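Local coordinates for protein AxyAgu115A (Amphibacillus xylanus NBRC 15112, PDB 6NPS) that acts as a family GH115 alpha-glucuronidase, probably hydrolysing glucuronic acid side groups from xylan-type hemicelluloses, at residues M407-D412 and W447-G452; R171-N176 and F463-A468. The protein carries 3 engineered substitutions. All coordinates share one frame; numbering follows the deposited sequence.

Interaction 1: M407-D412 and W447-G452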
ATOM      1  N   MET A 407       2.889  -9.600  43.236  1.00 30.49           N
ATOM      2  CA  MET A 407       2.950  -9.511  41.777  1.00 28.81           C
ATOM      3  C   MET A 407       1.577  -9.130  41.258  1.00 32.19           C
ATOM      4  O   MET A 407       0.563  -9.746  41.622  1.00 28.23           O
ATOM      5  CB  MET A 407       3.413 -10.823  41.128  1.00 27.97           C
ATOM      6  CG  MET A 407       3.445 -10.770  39.536  1.00 31.94           C
ATOM      7  SD  MET A 407       4.549  -9.436  38.922  1.00 36.73           S
ATOM      8  CE  MET A 407       6.098  -9.894  39.687  1.00 31.10           C
ATOM      9  N   TYR A 408       1.551  -8.104  40.414  1.00 30.16           N
ATOM     10  CA  TYR A 408       0.357  -7.648  39.718  1.00 30.44           C
ATOM     11  C   TYR A 408       0.520  -8.011  38.244  1.00 31.60           C
ATOM     12  O   TYR A 408       1.426  -7.505  37.574  1.00 29.56           O
ATOM     13  CB  TYR A 408       0.191  -6.143  39.935  1.00 32.71           C
ATOM     14  CG  TYR A 408      -0.931  -5.522  39.152  1.00 29.63           C
ATOM     15  CD1 TYR A 408      -2.096  -6.228  38.885  1.00 29.61           C
ATOM     16  CD2 TYR A 408      -0.821  -4.207  38.689  1.00 30.31           C
ATOM     17  CE1 TYR A 408      -3.137  -5.645  38.137  1.00 28.83           C
ATOM     18  CE2 TYR A 408      -1.855  -3.606  37.971  1.00 31.17           C
ATOM     19  CZ  TYR A 408      -2.995  -4.336  37.686  1.00 30.72           C
ATOM     20  OH  TYR A 408      -4.003  -3.748  36.950  1.00 30.90           O
ATOM     21  N   TYR A 409      -0.327  -8.921  37.762  1.00 25.04           N
ATOM     22  CA  TYR A 409      -0.243  -9.569  36.458  1.00 24.56           C
ATOM     23  C   TYR A 409      -1.474  -9.158  35.651  1.00 26.43           C
ATOM     24  O   TYR A 409      -2.472  -8.716  36.222  1.00 28.76           O
ATOM     25  CB  TYR A 409      -0.155 -11.105  36.636  1.00 26.72           C
ATOM     26  CG  TYR A 409       0.356 -11.830  35.406  1.00 27.24           C
ATOM     27  CD1 TYR A 409       1.730 -11.888  35.120  1.00 27.83           C
ATOM     28  CD2 TYR A 409      -0.521 -12.451  34.544  1.00 26.36           C
ATOM     29  CE1 TYR A 409       2.213 -12.544  33.974  1.00 26.98           C
ATOM     30  CE2 TYR A 409      -0.045 -13.117  33.361  1.00 29.11           C
ATOM     31  CZ  TYR A 409       1.322 -13.159  33.111  1.00 31.44           C
ATOM     32  OH  TYR A 409       1.815 -13.803  31.986  1.00 30.51           O
ATOM     33  N   HIS A 410      -1.375  -9.178  34.311  1.00 27.45           N
ATOM     34  CA  HIS A 410      -2.478  -8.745  33.444  1.00 28.41           C
ATOM     35  C   HIS A 410      -2.940  -9.869  32.517  1.00 29.80           C
ATOM     36  O   HIS A 410      -2.131 -10.449  31.785  1.00 29.47           O
ATOM     37  CB  HIS A 410      -2.076  -7.548  32.567  1.00 26.80           C
ATOM     38  CG  HIS A 410      -2.024  -6.242  33.299  1.00 28.74           C
ATOM     39  ND1 HIS A 410      -0.972  -5.905  34.122  1.00 29.63           N
ATOM     40  CD2 HIS A 410      -2.901  -5.204  33.359  1.00 28.52           C
ATOM     41  CE1 HIS A 410      -1.185  -4.709  34.629  1.00 30.00           C
ATOM     42  NE2 HIS A 410      -2.344  -4.255  34.179  1.00 29.54           N
ATOM     43  N   PHE A 411      -4.249 -10.142  32.526  1.00 30.57           N
ATOM     44  CA  PHE A 411      -4.967 -10.845  31.468  1.00 29.83           C
ATOM     45  C   PHE A 411      -5.723  -9.884  30.575  1.00 31.79           C
ATOM     46  O   PHE A 411      -6.381 -10.337  29.637  1.00 32.93           O
ATOM     47  CB  PHE A 411      -6.016 -11.829  32.040  1.00 27.08           C
ATOM     48  CG  PHE A 411      -5.452 -12.958  32.868  1.00 27.51           C
ATOM     49  CD1 PHE A 411      -4.110 -13.295  32.822  1.00 27.76           C
ATOM     50  CD2 PHE A 411      -6.297 -13.700  33.688  1.00 26.99           C
ATOM     51  CE1 PHE A 411      -3.609 -14.361  33.549  1.00 31.93           C
ATOM     52  CE2 PHE A 411      -5.790 -14.759  34.449  1.00 28.55           C
ATOM     53  CZ  PHE A 411      -4.447 -15.079  34.390  1.00 28.08           C
ATOM     54  N   ASP A 412      -5.688  -8.579  30.878  1.00 29.46           N
ATOM     55  CA  ASP A 412      -6.527  -7.555  30.260  1.00 29.39           C
ATOM     56  C   ASP A 412      -5.829  -6.230  30.495  1.00 28.90           C
ATOM     57  O   ASP A 412      -5.307  -6.003  31.585  1.00 30.91           O
ATOM     58  CB  ASP A 412      -7.923  -7.588  30.892  1.00 37.04           C
ATOM     59  CG  ASP A 412      -8.975  -6.772  30.139  1.00 48.54           C
ATOM     60  OD1 ASP A 412      -8.916  -5.520  30.174  1.00 49.89           O
ATOM     61  OD2 ASP A 412      -9.901  -7.394  29.552  1.00 52.24           O
ATOM     62  N   TRP A 447      -0.605 -12.052  45.132  1.00 27.73           N
ATOM     63  CA  TRP A 447      -0.708 -12.212  43.688  1.00 31.56           C
ATOM     64  C   TRP A 447      -2.068 -11.687  43.276  1.00 30.45           C
ATOM     65  O   TRP A 447      -3.093 -12.189  43.756  1.00 30.49           O
ATOM     66  CB  TRP A 447      -0.629 -13.686  43.220  1.00 27.68           C
ATOM     67  CG  TRP A 447       0.697 -14.368  43.152  1.00 29.34           C
ATOM     68  CD1 TRP A 447       1.896 -13.952  43.693  1.00 28.45           C
ATOM     69  CD2 TRP A 447       0.954 -15.636  42.531  1.00 30.47           C
ATOM     70  NE1 TRP A 447       2.873 -14.878  43.422  1.00 31.81           N
ATOM     71  CE2 TRP A 447       2.318 -15.928  42.721  1.00 32.11           C
ATOM     72  CE3 TRP A 447       0.155 -16.556  41.832  1.00 29.06           C
ATOM     73  CZ2 TRP A 447       2.901 -17.094  42.237  1.00 28.54           C
ATOM     74  CZ3 TRP A 447       0.758 -17.732  41.340  1.00 29.25           C
ATOM     75  CH2 TRP A 447       2.111 -17.982  41.573  1.00 29.09           C
ATOM     76  N   ILE A 448      -2.104 -10.736  42.350  1.00 27.73           N
ATOM     77  CA  ILE A 448      -3.397 -10.281  41.860  1.00 27.40           C
ATOM     78  C   ILE A 448      -3.323 -10.137  40.334  1.00 29.36           C
ATOM     79  O   ILE A 448      -2.293  -9.732  39.788  1.00 30.79           O
ATOM     80  CB  ILE A 448      -3.792  -8.967  42.573  1.00 31.66           C
ATOM     81  CG1 ILE A 448      -5.178  -8.495  42.102  1.00 32.99           C
ATOM     82  CG2 ILE A 448      -2.685  -7.895  42.390  1.00 28.17           C
ATOM     83  CD1 ILE A 448      -5.892  -7.520  43.093  1.00 32.97           C
ATOM     84  N   VAL A 449      -4.401 -10.491  39.634  1.00 25.25           N
ATOM     85  CA  VAL A 449      -4.401 -10.392  38.172  1.00 25.02           C
ATOM     86  C   VAL A 449      -5.511  -9.460  37.716  1.00 29.11           C
ATOM     87  O   VAL A 449      -6.627  -9.511  38.220  1.00 28.96           O
ATOM     88  CB  VAL A 449      -4.484 -11.786  37.494  1.00 24.44           C
ATOM     89  CG1 VAL A 449      -5.689 -12.630  38.043  1.00 25.05           C
ATOM     90  CG2 VAL A 449      -4.607 -11.646  35.953  1.00 25.43           C
ATOM     91  N   ASN A 450      -5.192  -8.589  36.754  1.00 28.04           N
ATOM     92  CA  ASN A 450      -6.205  -7.782  36.092  1.00 30.02           C
ATOM     93  C   ASN A 450      -7.005  -8.643  35.118  1.00 30.06           C
ATOM     94  O   ASN A 450      -6.449  -9.145  34.123  1.00 29.64           O
ATOM     95  CB  ASN A 450      -5.533  -6.617  35.346  1.00 28.16           C
ATOM     96  CG  ASN A 450      -6.525  -5.631  34.744  1.00 32.22           C
ATOM     97  OD1 ASN A 450      -7.657  -5.976  34.358  1.00 32.59           O
ATOM     98  ND2 ASN A 450      -6.101  -4.365  34.668  1.00 31.69           N
ATOM     99  N   VAL A 451      -8.307  -8.801  35.376  1.00 29.46           N
ATOM    100  CA  VAL A 451      -9.143  -9.678  34.546  1.00 32.85           C
ATOM    101  C   VAL A 451     -10.164  -8.887  33.752  1.00 33.19           C
ATOM    102  O   VAL A 451     -11.127  -9.471  33.269  1.00 32.42           O
ATOM    103  CB  VAL A 451      -9.871 -10.763  35.362  1.00 33.19           C
ATOM    104  CG1 VAL A 451      -8.921 -11.806  35.929  1.00 33.47           C
ATOM    105  CG2 VAL A 451     -10.753 -10.085  36.443  1.00 30.36           C
ATOM    106  N   GLY A 452      -9.991  -7.566  33.626  1.00 35.93           N
ATOM    107  CA  GLY A 452     -10.959  -6.793  32.861  1.00 38.17           C
ATOM    108  C   GLY A 452     -12.383  -6.957  33.367  1.00 38.02           C
ATOM    109  O   GLY A 452     -12.645  -6.771  34.559  1.00 35.25           O
TER
HETATM  110  O   HOH W   1     -11.856  -9.695  30.415  1.00 53.80           O

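Interaction 2: R171-N176 and F463-A468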
ATOM      1  N   ARG A 171      -4.488 -13.563  47.415  1.00 26.54           N
ATOM      2  CA  ARG A 171      -4.684 -14.180  46.090  1.00 31.58           C
ATOM      3  C   ARG A 171      -5.989 -13.645  45.521  1.00 27.62           C
ATOM      4  O   ARG A 171      -7.043 -13.824  46.144  1.00 30.64           O
ATOM      5  CB  ARG A 171      -4.768 -15.729  46.160  1.00 32.44           C
ATOM      6  CG  ARG A 171      -3.672 -16.488  46.935  1.00 33.37           C
ATOM      7  CD  ARG A 171      -4.062 -17.980  47.206  1.00 26.46           C
ATOM      8  NE  ARG A 171      -5.344 -18.114  47.904  1.00 29.91           N
ATOM      9  CZ  ARG A 171      -5.529 -17.833  49.200  1.00 32.14           C
ATOM     10  NH1 ARG A 171      -4.494 -17.435  49.961  1.00 26.32           N
ATOM     11  NH2 ARG A 171      -6.738 -17.999  49.734  1.00 27.18           N
ATOM     12  N   GLY A 172      -5.954 -12.988  44.365  1.00 29.22           N
ATOM     13  CA  GLY A 172      -7.219 -12.532  43.820  1.00 25.55           C
ATOM     14  C   GLY A 172      -7.097 -11.844  42.477  1.00 26.14           C
ATOM     15  O   GLY A 172      -6.143 -12.055  41.723  1.00 30.06           O
ATOM     16  N   PHE A 173      -8.079 -10.979  42.210  1.00 26.11           N
ATOM     17  CA  PHE A 173      -8.151 -10.310  40.936  1.00 32.88           C
ATOM     18  C   PHE A 173      -8.725  -8.894  41.075  1.00 30.54           C
ATOM     19  O   PHE A 173      -9.245  -8.477  42.117  1.00 31.50           O
ATOM     20  CB  PHE A 173      -8.960 -11.155  39.927  1.00 27.01           C
ATOM     21  CG  PHE A 173     -10.417 -11.433  40.350  1.00 29.56           C
ATOM     22  CD1 PHE A 173     -11.433 -10.469  40.143  1.00 34.08           C
ATOM     23  CD2 PHE A 173     -10.770 -12.659  40.908  1.00 28.73           C
ATOM     24  CE1 PHE A 173     -12.766 -10.731  40.500  1.00 35.66           C
ATOM     25  CE2 PHE A 173     -12.110 -12.947  41.267  1.00 29.93           C
ATOM     26  CZ  PHE A 173     -13.115 -11.976  41.063  1.00 32.13           C
ATOM     27  N   PHE A 174      -8.623  -8.183  39.961  1.00 32.01           N
ATOM     28  CA  PHE A 174      -8.946  -6.763  39.803  1.00 30.71           C
ATOM     29  C   PHE A 174      -9.948  -6.687  38.659  1.00 31.75           C
ATOM     30  O   PHE A 174      -9.623  -7.080  37.526  1.00 33.30           O
ATOM     31  CB  PHE A 174      -7.664  -5.997  39.444  1.00 29.13           C
ATOM     32  CG  PHE A 174      -7.849  -4.541  39.093  1.00 31.43           C
ATOM     33  CD1 PHE A 174      -8.908  -3.795  39.607  1.00 33.84           C
ATOM     34  CD2 PHE A 174      -6.904  -3.908  38.279  1.00 33.73           C
ATOM     35  CE1 PHE A 174      -9.050  -2.451  39.285  1.00 35.93           C
ATOM     36  CE2 PHE A 174      -7.025  -2.555  37.963  1.00 40.86           C
ATOM     37  CZ  PHE A 174      -8.109  -1.826  38.472  1.00 36.92           C
ATOM     38  N   ILE A 175     -11.173  -6.278  38.963  1.00 34.74           N
ATOM     39  CA  ILE A 175     -12.139  -5.925  37.929  1.00 39.56           C
ATOM     40  C   ILE A 175     -11.753  -4.557  37.373  1.00 44.73           C
ATOM     41  O   ILE A 175     -11.876  -3.552  38.076  1.00 46.16           O
ATOM     42  CB  ILE A 175     -13.556  -5.896  38.505  1.00 43.66           C
ATOM     43  CG1 ILE A 175     -13.874  -7.215  39.192  1.00 36.53           C
ATOM     44  CG2 ILE A 175     -14.595  -5.503  37.418  1.00 45.85           C
ATOM     45  CD1 ILE A 175     -15.016  -7.041  40.196  1.00 34.93           C
ATOM     46  N   ASN A 176     -11.310  -4.493  36.117  1.00 42.44           N
ATOM     47  CA  ASN A 176     -10.801  -3.244  35.563  1.00 48.34           C
ATOM     48  C   ASN A 176     -11.287  -3.091  34.126  1.00 64.84           C
ATOM     49  O   ASN A 176     -11.988  -3.950  33.593  1.00 59.26           O
ATOM     50  CB  ASN A 176      -9.269  -3.191  35.627  1.00 51.33           C
ATOM     51  CG  ASN A 176      -8.688  -1.800  35.260  1.00 66.93           C
ATOM     52  OD1 ASN A 176      -7.635  -1.704  34.620  1.00 67.34           O
ATOM     53  ND2 ASN A 176      -9.378  -0.730  35.673  1.00 70.23           N
ATOM     54  N   PHE A 463      -6.817 -21.073  36.793  1.00 28.43           N
ATOM     55  CA  PHE A 463      -5.446 -21.558  36.850  1.00 28.07           C
ATOM     56  C   PHE A 463      -4.586 -20.687  37.764  1.00 25.31           C
ATOM     57  O   PHE A 463      -3.810 -21.194  38.583  1.00 31.40           O
ATOM     58  CB  PHE A 463      -4.852 -21.604  35.425  1.00 29.80           C
ATOM     59  CG  PHE A 463      -3.411 -22.060  35.431  1.00 29.36           C
ATOM     60  CD1 PHE A 463      -3.111 -23.347  35.810  1.00 33.35           C
ATOM     61  CD2 PHE A 463      -2.374 -21.173  35.149  1.00 31.58           C
ATOM     62  CE1 PHE A 463      -1.793 -23.783  35.907  1.00 35.81           C
ATOM     63  CE2 PHE A 463      -1.035 -21.607  35.216  1.00 30.19           C
ATOM     64  CZ  PHE A 463      -0.760 -22.916  35.601  1.00 34.57           C
ATOM     65  N   PHE A 464      -4.671 -19.364  37.581  1.00 27.49           N
ATOM     66  CA  PHE A 464      -3.879 -18.407  38.343  1.00 27.48           C
ATOM     67  C   PHE A 464      -4.129 -18.574  39.841  1.00 30.04           C
ATOM     68  O   PHE A 464      -3.182 -18.678  40.639  1.00 29.17           O
ATOM     69  CB  PHE A 464      -4.247 -16.994  37.878  1.00 25.19           C
ATOM     70  CG  PHE A 464      -3.425 -15.875  38.514  1.00 27.51           C
ATOM     71  CD1 PHE A 464      -3.906 -15.210  39.625  1.00 27.08           C
ATOM     72  CD2 PHE A 464      -2.242 -15.450  37.931  1.00 29.95           C
ATOM     73  CE1 PHE A 464      -3.177 -14.154  40.225  1.00 28.69           C
ATOM     74  CE2 PHE A 464      -1.486 -14.419  38.499  1.00 28.23           C
ATOM     75  CZ  PHE A 464      -1.975 -13.745  39.652  1.00 30.66           C
ATOM     76  N   LEU A 465      -5.400 -18.697  40.226  1.00 26.46           N
ATOM     77  CA  LEU A 465      -5.745 -18.859  41.635  1.00 29.70           C
ATOM     78  C   LEU A 465      -5.517 -20.291  42.147  1.00 35.62           C
ATOM     79  O   LEU A 465      -5.307 -20.484  43.359  1.00 33.06           O
ATOM     80  CB  LEU A 465      -7.204 -18.420  41.849  1.00 27.64           C
ATOM     81  CG  LEU A 465      -7.405 -16.897  41.641  1.00 32.75           C
ATOM     82  CD1 LEU A 465      -8.846 -16.488  41.823  1.00 30.30           C
ATOM     83  CD2 LEU A 465      -6.528 -16.081  42.600  1.00 33.60           C
ATOM     84  N   ASP A 466      -5.533 -21.302  41.267  1.00 33.28           N
ATOM     85  CA  ASP A 466      -5.196 -22.652  41.724  1.00 29.72           C
ATOM     86  C   ASP A 466      -3.705 -22.762  41.951  1.00 26.48           C
ATOM     87  O   ASP A 466      -3.257 -23.419  42.892  1.00 32.97           O
ATOM     88  CB  ASP A 466      -5.633 -23.705  40.689  1.00 31.24           C
ATOM     89  CG  ASP A 466      -6.987 -24.324  41.009  1.00 41.06           C
ATOM     90  OD1 ASP A 466      -7.242 -24.576  42.206  1.00 44.95           O
ATOM     91  OD2 ASP A 466      -7.799 -24.553  40.062  1.00 37.60           O
ATOM     92  N   LEU A 467      -2.930 -22.120  41.077  1.00 29.29           N
ATOM     93  CA  LEU A 467      -1.483 -22.009  41.238  1.00 31.59           C
ATOM     94  C   LEU A 467      -1.115 -21.258  42.513  1.00 31.53           C
ATOM     95  O   LEU A 467      -0.233 -21.696  43.267  1.00 32.38           O
ATOM     96  CB  LEU A 467      -0.910 -21.305  39.994  1.00 32.48           C
ATOM     97  CG  LEU A 467       0.613 -21.193  39.922  1.00 34.55           C
ATOM     98  CD1 LEU A 467       1.222 -22.595  39.992  1.00 37.16           C
ATOM     99  CD2 LEU A 467       1.015 -20.450  38.638  1.00 32.73           C
ATOM    100  N   ALA A 468      -1.791 -20.131  42.787  1.00 30.78           N
ATOM    101  CA  ALA A 468      -1.525 -19.371  44.013  1.00 30.74           C
ATOM    102  C   ALA A 468      -1.874 -20.186  45.251  1.00 32.13           C
ATOM    103  O   ALA A 468      -1.180 -20.115  46.277  1.00 33.45           O
ATOM    104  CB  ALA A 468      -2.326 -18.053  44.039  1.00 27.75           C
TER
HETATM  105  O   HOH W   2      -6.384 -18.918  45.154  1.00 35.98           O

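Interaction 1: M407-D412 and W447-G452
With CG anti to the backbone N in both Tyr408 (chi1 174°) and Asn450 (chi1 -174°), the phenol and the amide run side by side from adjacent strands, their planes 10° apart. Asn450 ND2 donates a bent hydrogen bond to Tyr408 OH (3.2 Å), which lies out of the amide plane and also bonds a bound glycerol, probably from the crystallisation liquor. Asn450 OD1 in turn accepts from Gly452 N at 2.9 Å, an Asx turn. Replacing Asn450 by an alanine removes both the donor to Tyr408 OH and the acceptor of Gly452 N, and would probably leave the turn freer and the phenol less firmly placed. On the other face of the sheet, Val449 CG2 sits 3.3 Å from the centroid of the Phe411 ring, nearly on its normal, a CH-pi contact. Backbone hydrogen bonds of a parallel pair join the strands, from Ile448 N to Met407 O (2.9 Å) through to Phe411 N to Asn450 O. These are the last two strands of the TIM barrel, linked by a beta-alpha-beta crossover. Helix 428-440 meets Tyr409 and Trp447 through Met435, helix 458-469 reaches Val449 through Phe464, and strand 170-174 presents Phe174 to Tyr408 and Asn450.

Interaction 2: R171-N176 and F463-A468
Ala468 CB nestles against the aliphatic stem of Arg171, lying 3.6 Å from both Arg171 CG and Arg171 CD, while one turn earlier Leu465 lays a methyl against the strand backbone, Leu465 CD2 standing 3.6 Å from Gly172 N. Placing the leucine CG anti to its carbonyl carbon (chi1 -68°) carries CD2 up to the peptide between Arg171 and Gly172. Both are van der Waals approaches, and no direct hydrogen bond joins helix to strand. Their short axes pass 8.4 Å apart and run roughly antiparallel, at 154°, as expected in a TIM barrel, where the helix after the eighth strand packs outside the first, itself paired with the eighth. Toward the middle of the strand the fit slackens: Leu465 CD1 comes to the edge of the Phe173 ring, 4.4 Å from Phe173 CD2, and Phe464 CE1 stays 3.9 Å from Gly172 O. At the arginine end a water bridges the two segments, donating to Leu465 O at 2.6 Å and accepting a weak bond from Arg171 NE in the guanidinium plane. The arginine side chain bends at chi3 (-55°), about the CG-CD bond resting on the alanine, and its guanidinium salt-bridges Glu95 and hydrogen-bonds Lys209 O.

From the N terminus, the chain first lays down strand 170-174, then travels through most of the barrel before strand 405-410. Interaction 1 closes a short loop of 34 residues, in which helix 428-440 carries the chain across to strand 446-450. Helix 458-469 is the next element, and its return to strand 170-174 in interaction 2 closes a far larger loop of 286 residues, so interaction 1 lies wholly within it and the two do not cross. Strand 446-450 is the shared wall: it pairs with 405-410 on one side and with 170-174 on the other, where Trp447 O and Val449 O probably accept from Gly172 N and Phe174 N. The barrel's end is thereby tied to its beginning.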